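Local atomic coordinates of serine proteinase inhibitor 1 (Myxoma virus, PDB entry 6BJ5), a protein that belongs to the serpin family, inhibits serine endopeptidases and is important for the virulence of the myxoma virus. Residues Val112-Asn117 / Val128-Asp133. Sequence-based numbering, arbitrary orientation.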
loop_
_atom_site.group_PDB
_atom_site.type_symbol
_atom_site.label_atom_id
_atom_site.label_comp_id
_atom_site.label_asym_id
_atom_site.label_seq_id
_atom_site.Cartn_x
_atom_site.Cartn_y
_atom_site.Cartn_z
ATOM N N VAL A 112 -6.686 18.996 17.846
ATOM C CA VAL A 112 -5.450 18.340 17.417
ATOM C C VAL A 112 -5.648 17.707 16.041
ATOM O O VAL A 112 -4.857 17.923 15.115
ATOM C CB VAL A 112 -4.961 17.329 18.482
ATOM C CG1 VAL A 112 -5.779 16.047 18.506
ATOM C CG2 VAL A 112 -3.498 16.992 18.270
ATOM N N LYS A 113 -6.758 16.994 15.867
ATOM C CA LYS A 113 -7.157 16.518 14.550
ATOM C C LYS A 113 -7.231 17.650 13.542
ATOM O O LYS A 113 -6.786 17.514 12.396
ATOM C CB LYS A 113 -8.509 15.846 14.662
ATOM C CG LYS A 113 -8.464 14.585 15.402
ATOM C CD LYS A 113 -8.708 13.529 14.467
ATOM C CE LYS A 113 -9.670 12.673 14.985
ATOM N NZ LYS A 113 -10.396 12.061 13.931
ATOM N N ASP A 114 -7.834 18.769 13.944
ATOM C CA ASP A 114 -7.952 19.898 13.032
ATOM C C ASP A 114 -6.578 20.431 12.659
ATOM O O ASP A 114 -6.298 20.652 11.477
ATOM C CB ASP A 114 -8.832 20.988 13.653
ATOM C CG ASP A 114 -10.237 20.489 13.970
ATOM O OD1 ASP A 114 -10.638 19.445 13.403
ATOM O OD2 ASP A 114 -10.937 21.140 14.781
ATOM N N VAL A 115 -5.694 20.595 13.649
ATOM C CA VAL A 115 -4.327 21.027 13.364
ATOM C C VAL A 115 -3.675 20.094 12.360
ATOM O O VAL A 115 -3.005 20.539 11.419
ATOM C CB VAL A 115 -3.489 21.100 14.655
ATOM C CG1 VAL A 115 -2.114 21.669 14.336
ATOM C CG2 VAL A 115 -4.184 21.928 15.735
ATOM N N ILE A 116 -3.868 18.786 12.532
ATOM C CA ILE A 116 -3.084 17.837 11.751
ATOM C C ILE A 116 -3.656 17.681 10.347
ATOM O O ILE A 116 -2.908 17.658 9.361
ATOM C CB ILE A 116 -2.973 16.497 12.502
ATOM C CG1 ILE A 116 -2.090 16.684 13.741
ATOM C CG2 ILE A 116 -2.376 15.425 11.596
ATOM C CD1 ILE A 116 -2.194 15.573 14.758
ATOM N N ASN A 117 -4.978 17.603 10.220
ATOM C CA ASN A 117 -5.579 17.622 8.890
ATOM C C ASN A 117 -5.335 18.958 8.193
ATOM O O ASN A 117 -4.945 18.995 7.017
ATOM C CB ASN A 117 -7.066 17.306 8.996
ATOM C CG ASN A 117 -7.323 15.827 9.209
ATOM O OD1 ASN A 117 -7.211 15.029 8.280
ATOM N ND2 ASN A 117 -7.627 15.448 10.448
ATOM N N VAL A 128 -6.195 15.888 3.001
ATOM C CA VAL A 128 -6.880 15.727 4.284
ATOM C C VAL A 128 -7.434 14.314 4.456
ATOM O O VAL A 128 -8.495 13.972 3.909
ATOM C CB VAL A 128 -8.000 16.776 4.460
ATOM C CG1 VAL A 128 -8.913 16.414 5.633
ATOM C CG2 VAL A 128 -7.388 18.158 4.668
ATOM N N PRO A 129 -6.691 13.489 5.219
ATOM C CA PRO A 129 -7.146 12.129 5.521
ATOM C C PRO A 129 -7.710 12.000 6.927
ATOM O O PRO A 129 -7.041 11.431 7.796
ATOM C CB PRO A 129 -5.855 11.320 5.388
ATOM C CG PRO A 129 -4.802 12.277 5.950
ATOM C CD PRO A 129 -5.277 13.683 5.605
ATOM N N ARG A 130 -8.926 12.496 7.179
ATOM C CA ARG A 130 -9.394 12.539 8.561
ATOM C C ARG A 130 -9.818 11.173 9.100
ATOM O O ARG A 130 -10.146 11.071 10.294
ATOM C CB ARG A 130 -10.546 13.541 8.709
ATOM C CG ARG A 130 -10.498 14.248 10.063
ATOM C CD ARG A 130 -11.848 14.645 10.634
ATOM N NE ARG A 130 -11.661 15.558 11.757
ATOM C CZ ARG A 130 -12.057 15.314 12.999
ATOM N NH1 ARG A 130 -12.681 14.184 13.280
ATOM N NH2 ARG A 130 -11.829 16.203 13.953
ATOM N N VAL A 131 -9.770 10.120 8.271
ATOM C CA VAL A 131 -10.076 8.749 8.679
ATOM C C VAL A 131 -8.927 8.246 9.563
ATOM O O VAL A 131 -8.412 7.133 9.396
ATOM C CB VAL A 131 -10.323 7.865 7.433
ATOM C CG1 VAL A 131 -10.738 6.430 7.790
ATOM C CG2 VAL A 131 -11.387 8.492 6.535
ATOM N N LEU A 132 -8.511 9.084 10.513
ATOM C CA LEU A 132 -7.424 8.773 11.428
ATOM C C LEU A 132 -7.854 8.938 12.881
ATOM O O LEU A 132 -7.001 9.032 13.769
ATOM C CB LEU A 132 -6.193 9.638 11.125
ATOM C CG LEU A 132 -6.232 11.182 11.226
ATOM C CD1 LEU A 132 -5.931 11.682 12.613
ATOM C CD2 LEU A 132 -5.248 11.842 10.282
ATOM N N ASP A 133 -9.162 8.997 13.152
ATOM C CA ASP A 133 -9.590 8.942 14.546
ATOM C C ASP A 133 -9.498 7.540 15.104
ATOM O O ASP A 133 -9.448 7.369 16.326
ATOM C CB ASP A 133 -11.021 9.435 14.737
ATOM C CG ASP A 133 -11.323 9.748 16.199
ATOM O OD1 ASP A 133 -10.685 10.648 16.784
ATOM O OD2 ASP A 133 -12.191 9.072 16.781
#
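Helix 112-120, which matches helix F of serpins by its place in chain order between strands 103-105 and 142-153, meets 128-133 through Lys113, Asp114 and Asn117, which touch Val128, Arg130, Leu132 and Asp133. Arg130 crosses Lys113 at about a right angle, with one guanidinium face against the lysine chain and CD of Lys113 4.0 Å above its centre. CG of Lys113 is anti to the carbonyl carbon (chi1 -69°), and bends further along carry the chain across the guanidinium and past Leu132 in the opposite sense, its CD 3.8 Å from CD1 of Leu132. Asp114 reaches the loop only with its end, at the guanidinium edge. There NH2 of Arg130 gives a weak hydrogen bond to OD1 of Asp114 (3.5 Å, N-H...O angle 167°), part of a salt bridge. The lysine amino group ends near the carboxylate of Asp133; a salt bridge is likely, but its geometry is doubtful. That amino group also lies over the guanidinium, and the two nearby carboxylates may offset the like charges.

In the serpin fold, 128-133 belongs to the connection between helix 112-120 and strand 142-153 of the large mixed sheet; residues 124-127 are not modelled. Val112 and Ile116 touch Val105 of the edge strand 103-105, and Phe107.

One turn after Lys113, ND2 of Asn117 donates to O of Lys113 at 3.0 Å, from above the carbonyl plane. This bond helps to fix the rotation of the amide, which is turned only 18° from the guanidinium plane. CG1 of Val128 packs 3.4 Å from OD1 of Asn117.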